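GCN5-related N-acetyltransferase (Kribbella flavida, PDB 4MY0) probably transfers the acetyl group of acetyl-CoA to an amino group of its substrate, possibly an aminoglycoside, as enzymes of the GNAT family do. Local coordinates at residues C[176-181]-C[229-234]; C[209-214]-C[233-238]; C[358-361]-C[365-368]; C[317-322]-C[338-343]; C[42-47]-C[51-56]. All coordinates share one frame; numbering follows the deposited sequence.

Interaction 1 (C[176-181]-C[229-234]); sequences GTAHEA and VAHSEA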
# COMPACT_ATOMS: atom_id res chain seq x y z
N GLY C 176 -10.72 -33.06 -24.32
CA GLY C 176 -10.01 -33.84 -25.32
C GLY C 176 -10.32 -33.35 -26.72
O GLY C 176 -9.42 -33.14 -27.53
N THR C 177 -11.61 -33.17 -27.00
CA THR C 177 -12.05 -32.70 -28.30
C THR C 177 -11.43 -31.34 -28.59
O THR C 177 -10.93 -31.10 -29.68
CB THR C 177 -13.59 -32.61 -28.36
OG1 THR C 177 -14.16 -33.91 -28.09
CG2 THR C 177 -14.05 -32.14 -29.73
N ALA C 178 -11.44 -30.45 -27.60
CA ALA C 178 -10.90 -29.11 -27.79
C ALA C 178 -9.39 -29.13 -28.09
O ALA C 178 -8.92 -28.47 -29.02
CB ALA C 178 -11.19 -28.24 -26.58
N HIS C 179 -8.64 -29.89 -27.30
CA HIS C 179 -7.19 -29.87 -27.42
C HIS C 179 -6.69 -30.58 -28.68
O HIS C 179 -5.62 -30.24 -29.18
CB HIS C 179 -6.54 -30.45 -26.16
CG HIS C 179 -6.72 -29.58 -24.95
ND1 HIS C 179 -7.06 -28.25 -25.04
CD2 HIS C 179 -6.61 -29.86 -23.63
CE1 HIS C 179 -7.16 -27.74 -23.82
NE2 HIS C 179 -6.89 -28.70 -22.95
N GLU C 180 -7.45 -31.56 -29.17
CA GLU C 180 -7.08 -32.23 -30.42
C GLU C 180 -7.30 -31.33 -31.63
O GLU C 180 -6.52 -31.34 -32.58
CB GLU C 180 -7.85 -33.55 -30.61
CG GLU C 180 -7.45 -34.64 -29.63
CD GLU C 180 -8.33 -35.87 -29.71
OE1 GLU C 180 -9.46 -35.76 -30.23
OE2 GLU C 180 -7.89 -36.94 -29.24
N ALA C 181 -8.37 -30.54 -31.57
CA ALA C 181 -8.73 -29.63 -32.66
C ALA C 181 -7.74 -28.47 -32.75
O ALA C 181 -7.38 -28.04 -33.85
CB ALA C 181 -10.15 -29.10 -32.47
N VAL C 229 -13.74 -24.23 -20.99
CA VAL C 229 -13.62 -24.84 -22.31
C VAL C 229 -14.93 -24.62 -23.06
O VAL C 229 -16.01 -24.84 -22.52
CB VAL C 229 -13.34 -26.35 -22.18
CG1 VAL C 229 -13.48 -27.06 -23.52
CG2 VAL C 229 -11.94 -26.56 -21.59
N ALA C 230 -14.83 -24.14 -24.29
CA ALA C 230 -16.04 -23.91 -25.08
C ALA C 230 -15.77 -24.16 -26.56
O ALA C 230 -14.82 -23.63 -27.13
CB ALA C 230 -16.55 -22.51 -24.87
N HIS C 231 -16.63 -24.96 -27.18
CA HIS C 231 -16.47 -25.30 -28.59
C HIS C 231 -17.16 -24.31 -29.53
O HIS C 231 -16.78 -24.19 -30.69
CB HIS C 231 -16.98 -26.71 -28.87
CG HIS C 231 -16.24 -27.78 -28.13
ND1 HIS C 231 -16.69 -29.08 -28.02
CD2 HIS C 231 -15.06 -27.74 -27.45
CE1 HIS C 231 -15.83 -29.79 -27.32
NE2 HIS C 231 -14.83 -29.00 -26.96
N SER C 232 -18.17 -23.59 -29.03
CA SER C 232 -18.94 -22.68 -29.88
C SER C 232 -19.04 -21.30 -29.26
O SER C 232 -18.89 -21.14 -28.04
CB SER C 232 -20.34 -23.23 -30.14
OG SER C 232 -21.15 -23.08 -28.99
N GLU C 233 -19.31 -20.30 -30.09
CA GLU C 233 -19.38 -18.92 -29.62
C GLU C 233 -20.49 -18.75 -28.59
O GLU C 233 -20.26 -18.20 -27.51
CB GLU C 233 -19.60 -17.97 -30.80
CG GLU C 233 -19.50 -16.50 -30.45
CD GLU C 233 -20.06 -15.61 -31.56
OE1 GLU C 233 -20.16 -14.38 -31.33
OE2 GLU C 233 -20.39 -16.14 -32.64
N ALA C 234 -21.69 -19.21 -28.92
CA ALA C 234 -22.81 -19.13 -27.99
C ALA C 234 -22.48 -19.74 -26.61
O ALA C 234 -22.84 -19.18 -25.58
CB ALA C 234 -24.05 -19.79 -28.59
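His231 brings the end of its imidazole up to Thr177 and Ala178 on the flank of helix 168-182, a helix-against-strand packing in which the end of strand 222-230, in the second GNAT region of the chain, lies beside that helix. The backbones stay apart, with the CA atoms of Ala178 and His231 separated by 6.8 Å, and the imidazole bridges the distance. Its CG stands beside the backbone N and anti to the carbonyl carbon (chi1 -62°), and from there the ring reaches out to the helix although the bond leaving the backbone does not aim that way. Two helix residues receive it differently. The methyl of Ala178 lies at the ring edge, close to the ring plane, with CB 3.7 Å from NE2 of His231. Thr177 meets the next corner of the ring obliquely: its CB is 3.7 Å from CE1 of His231 and its methyl CG2 is 3.8 Å from the same CE1, and the two side chains cross at about a right angle. The polar ends find partners on the turn of helix just before. NE2 of His231 hydrogen-bonds to the carbonyl O of Leu174, while the hydroxyl OG1 of Thr177 bonds to Glu173 O. The helix therefore offers the imidazole both a carbonyl and a methyl-lined surface. Deeper in, Ala178 also touches the strand proper: its CB lies 4.0 Å from CG1 of Val229, the branch that stands anti to the valine's backbone N (chi1 169°).

Interaction 2 (C[209-214]-C[233-238]); sequences AEDGFV and EATARA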
# COMPACT_ATOMS: atom_id res chain seq x y z
N ALA C 209 -22.31 -27.16 -20.22
CA ALA C 209 -23.21 -27.02 -21.36
C ALA C 209 -23.01 -28.24 -22.27
O ALA C 209 -22.16 -29.08 -21.99
CB ALA C 209 -22.93 -25.74 -22.11
N GLU C 210 -23.75 -28.30 -23.38
CA GLU C 210 -23.61 -29.40 -24.34
C GLU C 210 -22.19 -29.52 -24.91
O GLU C 210 -21.69 -30.63 -25.13
CB GLU C 210 -24.62 -29.23 -25.48
CG GLU C 210 -24.61 -30.33 -26.53
CD GLU C 210 -25.88 -30.35 -27.37
OE1 GLU C 210 -26.48 -29.27 -27.56
OE2 GLU C 210 -26.29 -31.44 -27.82
N ASP C 211 -21.54 -28.37 -25.12
CA ASP C 211 -20.20 -28.36 -25.73
C ASP C 211 -19.23 -27.45 -24.99
O ASP C 211 -18.46 -26.70 -25.61
CB ASP C 211 -20.30 -27.94 -27.20
CG ASP C 211 -20.81 -26.52 -27.36
OD1 ASP C 211 -20.50 -25.88 -28.39
OD2 ASP C 211 -21.51 -26.03 -26.45
N GLY C 212 -19.24 -27.53 -23.65
CA GLY C 212 -18.33 -26.74 -22.85
C GLY C 212 -18.58 -26.82 -21.37
O GLY C 212 -19.60 -27.35 -20.91
N PHE C 213 -17.63 -26.30 -20.60
CA PHE C 213 -17.81 -26.20 -19.16
C PHE C 213 -16.96 -25.08 -18.55
O PHE C 213 -16.04 -24.57 -19.18
CB PHE C 213 -17.48 -27.52 -18.46
CG PHE C 213 -16.03 -27.92 -18.52
CD1 PHE C 213 -15.60 -28.92 -19.39
CD2 PHE C 213 -15.09 -27.35 -17.66
CE1 PHE C 213 -14.27 -29.31 -19.43
CE2 PHE C 213 -13.75 -27.73 -17.70
CZ PHE C 213 -13.34 -28.71 -18.58
N VAL C 214 -17.26 -24.73 -17.31
CA VAL C 214 -16.43 -23.77 -16.59
C VAL C 214 -16.37 -24.20 -15.13
O VAL C 214 -17.37 -24.70 -14.57
CB VAL C 214 -16.96 -22.32 -16.73
CG1 VAL C 214 -18.35 -22.20 -16.13
CG2 VAL C 214 -16.00 -21.30 -16.07
N GLU C 233 -19.31 -20.30 -30.09
CA GLU C 233 -19.38 -18.92 -29.62
C GLU C 233 -20.49 -18.75 -28.59
O GLU C 233 -20.26 -18.20 -27.51
CB GLU C 233 -19.60 -17.97 -30.80
CG GLU C 233 -19.50 -16.50 -30.45
CD GLU C 233 -20.06 -15.61 -31.56
OE1 GLU C 233 -20.16 -14.38 -31.33
OE2 GLU C 233 -20.39 -16.14 -32.64
N ALA C 234 -21.69 -19.21 -28.92
CA ALA C 234 -22.81 -19.13 -27.99
C ALA C 234 -22.48 -19.74 -26.61
O ALA C 234 -22.84 -19.18 -25.58
CB ALA C 234 -24.05 -19.79 -28.59
N THR C 235 -21.80 -20.88 -26.60
CA THR C 235 -21.48 -21.53 -25.34
C THR C 235 -20.42 -20.75 -24.57
O THR C 235 -20.51 -20.64 -23.35
CB THR C 235 -21.01 -22.97 -25.57
OG1 THR C 235 -22.09 -23.72 -26.13
CG2 THR C 235 -20.60 -23.63 -24.27
N ALA C 236 -19.42 -20.23 -25.27
CA ALA C 236 -18.40 -19.42 -24.59
C ALA C 236 -19.06 -18.22 -23.91
O ALA C 236 -18.78 -17.93 -22.74
CB ALA C 236 -17.31 -18.97 -25.56
N ARG C 237 -19.93 -17.54 -24.63
CA ARG C 237 -20.61 -16.37 -24.08
C ARG C 237 -21.40 -16.77 -22.84
O ARG C 237 -21.29 -16.11 -21.80
CB ARG C 237 -21.50 -15.72 -25.13
CG ARG C 237 -20.73 -15.07 -26.27
CD ARG C 237 -21.68 -14.48 -27.33
NE ARG C 237 -20.96 -13.70 -28.33
CZ ARG C 237 -20.55 -12.44 -28.15
NH1 ARG C 237 -20.79 -11.83 -27.00
NH2 ARG C 237 -19.91 -11.80 -29.11
N ALA C 238 -22.14 -17.87 -22.93
CA ALA C 238 -22.98 -18.34 -21.82
C ALA C 238 -22.18 -18.68 -20.57
O ALA C 238 -22.60 -18.37 -19.45
CB ALA C 238 -23.81 -19.56 -22.26
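Asp211 and Thr235 make a buried polar contact between the tight hairpin turn that joins strands 205-209 and 212-219 and the first turn of helix 233-244. The hydroxyl OG1 of Thr235 donates to OD2 of Asp211. The modelled separation of these two atoms, 2.4 Å, is shorter than usual, so the exact length is doubtful. The side chains slide past each other in opposite directions. Asp211 takes the crowded position between its backbone N and carbonyl carbon (chi1 64°), which swings the carboxylate off the hairpin toward the helix. Its other oxygen, OD1, bonds to the hydroxyl of Ser232, the N-cap residue of helix 233-244, and that hydroxyl in turn bonds to OG1 of Thr235. One carboxylate is thus gripped by two hydroxyls, and the helix start close by would probably favour its negative charge. An alanine here would take away both carboxylate oxygens and is likely to leave the hydroxyls of Thr235 and Ser232 without their acidic mate and the turn less firmly fixed to the helix. Below the polar pair the methyl CG2 of Thr235, anti to its own backbone N, packs on the hairpin, 3.8 Å from CB of Ala209 and 4.1 Å from CA of Gly212. The turn is closed by its own backbone bond, Ala209 N to Gly212 O at 2.8 Å. The arrangement is a beta-hairpin turn packed on the N-terminal turn of a helix, its aspartate bonded to the N-cap serine.

Interaction 3 (C[358-361]-C[365-368]); sequences AALR and LVTG
Leu360, Arg361 and the segment 365-368 are joined first by backbone hydrogen bonds, as the chain turns back from the end of helix 357-362. Leu365 N donates to Leu360 O at 2.8 Å, and Val366 N adds a weak bond to the same oxygen. A water bridges the carbonyl oxygens of Arg361 and Val366, donating to both. The charged group comes next. Arg361 runs extended from CG to NE over Val366 and grips a single atom end-on: NH1 is 2.7 Å and NH2 2.9 Å from Gly368 O, which lies within 4° of the guanidinium plane. NE forms a salt bridge with Asp374, so the flat group is held at two edges and its rotation is fixed. Over one face sits CG1 of Val366, 4.2 Å above the plane and centred on it, while the same methyl is 3.7 Å from Arg361 CG. Apolar packing fills the inner side: CB of Leu360 lies 3.8 Å from CB of Val366, and CD1 of Leu360 faces Val366 CG2. This is part of the sterol carrier protein-like domain, where the short, weakly bonded strand 366-367 runs antiparallel to strand 341-344 at one margin of the five-stranded sheet. Val366 rests on Leu341 and Leu343, Leu360 leans on Ala350 and Leu351 of helix 345-352, and Leu265 of the second subunit packs on Leu360 and Leu365.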
# COMPACT_ATOMS: atom_id res chain seq x y z
N ALA C 358 16.67 -19.57 -32.95
CA ALA C 358 17.41 -18.33 -32.76
C ALA C 358 17.69 -18.08 -31.27
O ALA C 358 18.82 -17.76 -30.89
CB ALA C 358 16.65 -17.17 -33.36
N ALA C 359 16.67 -18.24 -30.44
CA ALA C 359 16.83 -18.03 -29.00
C ALA C 359 17.75 -19.05 -28.35
O ALA C 359 18.52 -18.71 -27.44
CB ALA C 359 15.47 -18.03 -28.30
N LEU C 360 17.67 -20.30 -28.80
CA LEU C 360 18.49 -21.37 -28.25
C LEU C 360 19.97 -21.18 -28.58
O LEU C 360 20.86 -21.54 -27.80
CB LEU C 360 18.04 -22.73 -28.77
CG LEU C 360 16.61 -23.12 -28.40
CD1 LEU C 360 16.30 -24.49 -28.95
CD2 LEU C 360 16.44 -23.09 -26.89
N ARG C 361 20.24 -20.63 -29.76
CA ARG C 361 21.62 -20.39 -30.15
C ARG C 361 22.18 -19.22 -29.36
O ARG C 361 23.29 -19.29 -28.85
CB ARG C 361 21.72 -20.12 -31.65
CG ARG C 361 21.46 -21.34 -32.50
CD ARG C 361 21.87 -21.08 -33.94
NE ARG C 361 21.60 -22.23 -34.79
CZ ARG C 361 22.46 -23.22 -35.01
NH1 ARG C 361 22.12 -24.24 -35.80
NH2 ARG C 361 23.66 -23.20 -34.44
N LEU C 365 22.40 -22.89 -25.84
CA LEU C 365 21.87 -24.21 -25.49
C LEU C 365 21.97 -25.15 -26.67
O LEU C 365 21.81 -26.37 -26.54
CB LEU C 365 20.41 -24.08 -25.05
CG LEU C 365 20.17 -23.93 -23.55
CD1 LEU C 365 21.33 -23.23 -22.87
CD2 LEU C 365 18.86 -23.21 -23.27
N VAL C 366 22.24 -24.57 -27.82
CA VAL C 366 22.26 -25.28 -29.08
C VAL C 366 23.44 -24.74 -29.89
O VAL C 366 23.64 -23.52 -29.95
CB VAL C 366 20.92 -25.04 -29.79
CG1 VAL C 366 21.11 -24.82 -31.26
CG2 VAL C 366 19.93 -26.15 -29.48
N THR C 367 24.21 -25.62 -30.52
CA THR C 367 25.45 -25.21 -31.19
C THR C 367 25.67 -25.97 -32.52
O THR C 367 25.23 -27.11 -32.66
CB THR C 367 26.67 -25.37 -30.23
OG1 THR C 367 27.68 -24.41 -30.54
CG2 THR C 367 27.26 -26.76 -30.31
N GLY C 368 26.30 -25.33 -33.49
CA GLY C 368 26.63 -25.97 -34.76
C GLY C 368 25.47 -26.24 -35.71
O GLY C 368 24.34 -25.80 -35.50
O HOH W 1 25.04 -21.40 -30.02

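Interaction 4 (C[317-322]-C[338-343]); sequences SGRWHL and GDVLQL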
# COMPACT_ATOMS: atom_id res chain seq x y z
N SER C 317 21.72 -40.27 -25.70
CA SER C 317 22.85 -39.54 -26.26
C SER C 317 23.33 -40.13 -27.58
O SER C 317 23.12 -41.32 -27.84
CB SER C 317 24.01 -39.50 -25.27
OG SER C 317 23.64 -38.73 -24.14
N GLY C 318 23.97 -39.30 -28.39
CA GLY C 318 24.47 -39.75 -29.69
C GLY C 318 23.76 -39.05 -30.83
O GLY C 318 23.00 -38.09 -30.62
N ARG C 319 24.01 -39.53 -32.05
CA ARG C 319 23.44 -38.90 -33.23
C ARG C 319 22.16 -39.58 -33.70
O ARG C 319 22.12 -40.80 -33.91
CB ARG C 319 24.45 -38.86 -34.38
CG ARG C 319 23.95 -38.05 -35.55
CD ARG C 319 25.06 -37.82 -36.53
NE ARG C 319 24.63 -37.03 -37.69
CZ ARG C 319 25.40 -36.12 -38.26
NH1 ARG C 319 26.61 -35.87 -37.77
NH2 ARG C 319 24.97 -35.44 -39.32
N TRP C 320 21.13 -38.78 -33.87
CA TRP C 320 19.82 -39.27 -34.24
C TRP C 320 19.33 -38.57 -35.50
O TRP C 320 19.74 -37.45 -35.80
CB TRP C 320 18.85 -38.97 -33.09
CG TRP C 320 19.18 -39.66 -31.81
CD1 TRP C 320 19.96 -39.17 -30.79
CD2 TRP C 320 18.73 -40.95 -31.39
NE1 TRP C 320 20.03 -40.09 -29.77
CE2 TRP C 320 19.28 -41.19 -30.11
CE3 TRP C 320 17.92 -41.93 -31.97
CZ2 TRP C 320 19.04 -42.37 -29.40
CZ3 TRP C 320 17.69 -43.11 -31.27
CH2 TRP C 320 18.25 -43.32 -30.00
N HIS C 321 18.47 -39.25 -36.24
CA HIS C 321 17.79 -38.64 -37.37
C HIS C 321 16.32 -38.41 -37.02
O HIS C 321 15.63 -39.33 -36.56
CB HIS C 321 17.91 -39.51 -38.62
CG HIS C 321 17.15 -38.97 -39.79
ND1 HIS C 321 17.57 -37.87 -40.50
CD2 HIS C 321 15.97 -39.35 -40.34
CE1 HIS C 321 16.70 -37.60 -41.46
NE2 HIS C 321 15.72 -38.48 -41.38
N LEU C 322 15.86 -37.18 -37.19
CA LEU C 322 14.45 -36.86 -36.96
C LEU C 322 13.69 -36.81 -38.29
O LEU C 322 14.04 -36.05 -39.20
CB LEU C 322 14.32 -35.53 -36.21
CG LEU C 322 12.89 -35.02 -35.97
CD1 LEU C 322 12.16 -35.87 -34.94
CD2 LEU C 322 12.92 -33.56 -35.54
N GLY C 338 28.92 -35.64 -40.53
CA GLY C 338 29.13 -34.26 -40.97
C GLY C 338 28.57 -33.24 -39.98
O GLY C 338 28.14 -33.60 -38.88
N ASP C 339 28.58 -31.97 -40.37
CA ASP C 339 28.09 -30.90 -39.50
C ASP C 339 26.66 -31.17 -39.03
O ASP C 339 25.81 -31.61 -39.80
CB ASP C 339 28.19 -29.53 -40.18
CG ASP C 339 27.76 -28.37 -39.26
OD1 ASP C 339 27.96 -28.47 -38.02
OD2 ASP C 339 27.24 -27.36 -39.78
N VAL C 340 26.41 -30.93 -37.75
CA VAL C 340 25.13 -31.30 -37.17
C VAL C 340 24.78 -30.35 -36.04
O VAL C 340 25.66 -29.89 -35.31
CB VAL C 340 25.13 -32.78 -36.68
CG1 VAL C 340 26.21 -32.99 -35.62
CG2 VAL C 340 23.75 -33.21 -36.16
N LEU C 341 23.49 -30.04 -35.91
CA LEU C 341 23.01 -29.31 -34.76
C LEU C 341 23.30 -30.13 -33.50
O LEU C 341 22.88 -31.30 -33.39
CB LEU C 341 21.51 -29.05 -34.88
CG LEU C 341 20.91 -28.27 -33.71
CD1 LEU C 341 21.03 -26.80 -34.00
CD2 LEU C 341 19.47 -28.65 -33.45
N GLN C 342 24.00 -29.53 -32.55
CA GLN C 342 24.36 -30.19 -31.30
C GLN C 342 23.60 -29.56 -30.13
O GLN C 342 23.52 -28.34 -30.03
CB GLN C 342 25.87 -30.07 -31.07
CG GLN C 342 26.69 -30.63 -32.23
CD GLN C 342 27.94 -29.81 -32.52
OE1 GLN C 342 28.57 -29.27 -31.62
NE2 GLN C 342 28.30 -29.73 -33.79
N LEU C 343 23.04 -30.40 -29.26
CA LEU C 343 22.31 -29.91 -28.08
C LEU C 343 22.49 -30.80 -26.86
O LEU C 343 22.70 -32.01 -26.99
CB LEU C 343 20.81 -29.75 -28.34
CG LEU C 343 20.09 -30.22 -29.60
CD1 LEU C 343 20.16 -31.72 -29.77
CD2 LEU C 343 18.63 -29.76 -29.51
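Arg319 leaves its strand with CG trans to the backbone N (chi1 -173°) and stays extended out to NE, which carries the guanidinium over Val340, although the CA atoms of Arg319 and Val340 are 8.7 Å apart. Val340 comes from the opposite direction with its CG1 tucked between backbone N and carbonyl carbon (chi1 60°), and its CB sits 3.4 Å above one face of the guanidinium, offset toward the rim. Both methyls lie against the flat group as well: CG1 is 3.6 Å from NH1 of Arg319 and CG2 is 3.9 Å from CZ. The edge does the polar work. NH1 donates to the carbonyl O of Gly338 at 3.0 Å in a nearly straight bond (170°), with the oxygen close to the guanidinium plane. NE is paired in a salt bridge with Asp305, whose other carboxylate oxygen takes a bond from His321 ND1, so the group is pinned at two edges with a valine on its face. A leucine in place of Arg319 would probably leave Gly338 O without this donor and Asp305 without its charged mate. In the sterol carrier protein-like domain strands 318-325 and 341-344 are not neighbours, since strand 302-309 runs between them; the arginine reaches across that middle strand, whose Leu307 packs on Val340, to the loop leading into strand 341-344.

Interaction 5 (C[42-47]-C[51-56]); sequences RDAVEF and GRFLGV
Arg52 NH2 is shared by two acids: it donates to Glu46 OE1 at 3.1 Å in a salt bridge across the contact, and it also pairs with Asp70. Asp50 takes NH1 and the carbonyl of Ile68 takes NE, so carboxylates and a carbonyl surround the guanidinium and should offset its charge. Glu46 OE1 lies near the guanidinium plane, but the nitrogen comes to it from above the carboxylate plane, and the two flat groups are turned 53° apart. The chain of Arg52, bent at chi3 (31°), also sets NH2 3.4 Å from CE1 of Phe47, obliquely to the ring. Beneath this cluster a Schellman motif ends helix 34-49: Gly51, with positive phi, lets the chain reverse so that Arg52 N reaches Phe47 O at 2.9 Å, and strand 53-58 starts at once, as in the helix-to-strand step of the GNAT fold. Phe53 then turns its ring inward against the helix. Its CE1 meets the methyl CB of Ala44, which lies at the ring edge, 3.7 Å away, while CB of Phe47 approaches obliquely at 3.8 Å from Phe53 CD1. Leu18 and Val21 of helix 18-26 press on the same ring.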
# COMPACT_ATOMS: atom_id res chain seq x y z
N ARG C 42 -3.29 -38.35 3.24
CA ARG C 42 -4.13 -39.17 2.39
C ARG C 42 -3.64 -39.15 0.94
O ARG C 42 -3.56 -40.19 0.29
CB ARG C 42 -5.59 -38.72 2.47
CG ARG C 42 -6.55 -39.53 1.62
CD ARG C 42 -7.99 -39.01 1.71
NE ARG C 42 -8.14 -37.67 1.14
CZ ARG C 42 -8.45 -36.59 1.84
NH1 ARG C 42 -8.66 -36.67 3.15
NH2 ARG C 42 -8.57 -35.41 1.23
N ASP C 43 -3.27 -37.97 0.46
CA ASP C 43 -2.71 -37.85 -0.88
C ASP C 43 -1.35 -38.54 -1.00
O ASP C 43 -1.05 -39.19 -2.01
CB ASP C 43 -2.59 -36.38 -1.29
CG ASP C 43 -3.84 -35.85 -1.99
OD1 ASP C 43 -3.92 -35.99 -3.24
OD2 ASP C 43 -4.74 -35.31 -1.30
N ALA C 44 -0.54 -38.42 0.04
CA ALA C 44 0.82 -38.98 0.02
C ALA C 44 0.82 -40.52 -0.08
O ALA C 44 1.66 -41.11 -0.76
CB ALA C 44 1.60 -38.52 1.25
N VAL C 45 -0.13 -41.16 0.60
CA VAL C 45 -0.23 -42.62 0.62
C VAL C 45 -0.35 -43.22 -0.80
O VAL C 45 0.32 -44.20 -1.12
CB VAL C 45 -1.38 -43.10 1.53
CG1 VAL C 45 -1.70 -44.57 1.31
CG2 VAL C 45 -1.03 -42.85 2.99
N GLU C 46 -1.20 -42.60 -1.63
CA GLU C 46 -1.34 -42.95 -3.04
C GLU C 46 0.03 -43.00 -3.71
O GLU C 46 0.37 -43.98 -4.37
CB GLU C 46 -2.27 -41.93 -3.73
CG GLU C 46 -2.06 -41.74 -5.25
CD GLU C 46 -2.06 -40.26 -5.69
OE1 GLU C 46 -1.67 -39.98 -6.85
OE2 GLU C 46 -2.44 -39.38 -4.88
N PHE C 47 0.82 -41.94 -3.53
CA PHE C 47 2.16 -41.88 -4.10
C PHE C 47 3.06 -43.00 -3.58
O PHE C 47 3.82 -43.61 -4.34
CB PHE C 47 2.81 -40.53 -3.78
CG PHE C 47 2.25 -39.37 -4.57
CD1 PHE C 47 2.80 -39.00 -5.79
CD2 PHE C 47 1.18 -38.63 -4.07
CE1 PHE C 47 2.29 -37.91 -6.51
CE2 PHE C 47 0.66 -37.55 -4.79
CZ PHE C 47 1.23 -37.18 -6.01
N GLY C 51 4.86 -46.37 -5.88
CA GLY C 51 6.30 -46.25 -6.09
C GLY C 51 6.69 -44.89 -6.65
O GLY C 51 7.67 -44.76 -7.39
N ARG C 52 5.91 -43.88 -6.30
CA ARG C 52 6.16 -42.53 -6.81
C ARG C 52 6.46 -41.52 -5.71
O ARG C 52 6.20 -40.31 -5.85
CB ARG C 52 4.98 -42.09 -7.70
CG ARG C 52 4.87 -42.86 -9.03
CD ARG C 52 3.44 -42.84 -9.60
NE ARG C 52 2.76 -41.62 -9.24
CZ ARG C 52 1.50 -41.55 -8.81
NH1 ARG C 52 0.76 -42.64 -8.71
NH2 ARG C 52 0.98 -40.37 -8.49
N PHE C 53 7.04 -42.00 -4.61
CA PHE C 53 7.48 -41.12 -3.52
C PHE C 53 8.91 -41.50 -3.12
O PHE C 53 9.14 -42.53 -2.45
CB PHE C 53 6.54 -41.27 -2.31
CG PHE C 53 6.39 -40.01 -1.49
CD1 PHE C 53 5.16 -39.67 -0.95
CD2 PHE C 53 7.48 -39.16 -1.28
CE1 PHE C 53 5.01 -38.49 -0.20
CE2 PHE C 53 7.34 -37.99 -0.53
CZ PHE C 53 6.09 -37.65 0.00
N LEU C 54 9.87 -40.68 -3.52
CA LEU C 54 11.27 -40.97 -3.25
C LEU C 54 11.83 -40.11 -2.13
O LEU C 54 11.34 -39.01 -1.88
CB LEU C 54 12.11 -40.79 -4.52
CG LEU C 54 11.82 -41.85 -5.59
CD1 LEU C 54 12.46 -41.47 -6.87
CD2 LEU C 54 12.34 -43.20 -5.15
N GLY C 55 12.85 -40.61 -1.45
CA GLY C 55 13.48 -39.83 -0.41
C GLY C 55 14.96 -40.14 -0.28
O GLY C 55 15.46 -41.10 -0.89
N VAL C 56 15.65 -39.32 0.50
CA VAL C 56 17.02 -39.62 0.91
C VAL C 56 17.03 -39.77 2.43
O VAL C 56 16.43 -38.94 3.13
CB VAL C 56 18.00 -38.52 0.51
CG1 VAL C 56 19.37 -38.78 1.16
CG2 VAL C 56 18.14 -38.47 -1.01

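From the N terminus, interaction 5 comes first, closing the short reversal between helix 34-49 and strand 53-58 in the first GNAT region. Interactions 1 and 2 follow and overlap: 209-214 lies inside the span of interaction 1, both end on the start of helix 233-244, and they share Glu233 and Ala234. Backbone bonds between strands 212-219 and 222-230 join them, tying helices 168-182 and 233-244 to one hairpin. Interactions 4 and 3 come in series within the sterol carrier protein-like domain, one spanning strands 318-325 and 341-344, the other closing the turn after helix 357-362; they meet where Thr367 O approaches Gln342 N.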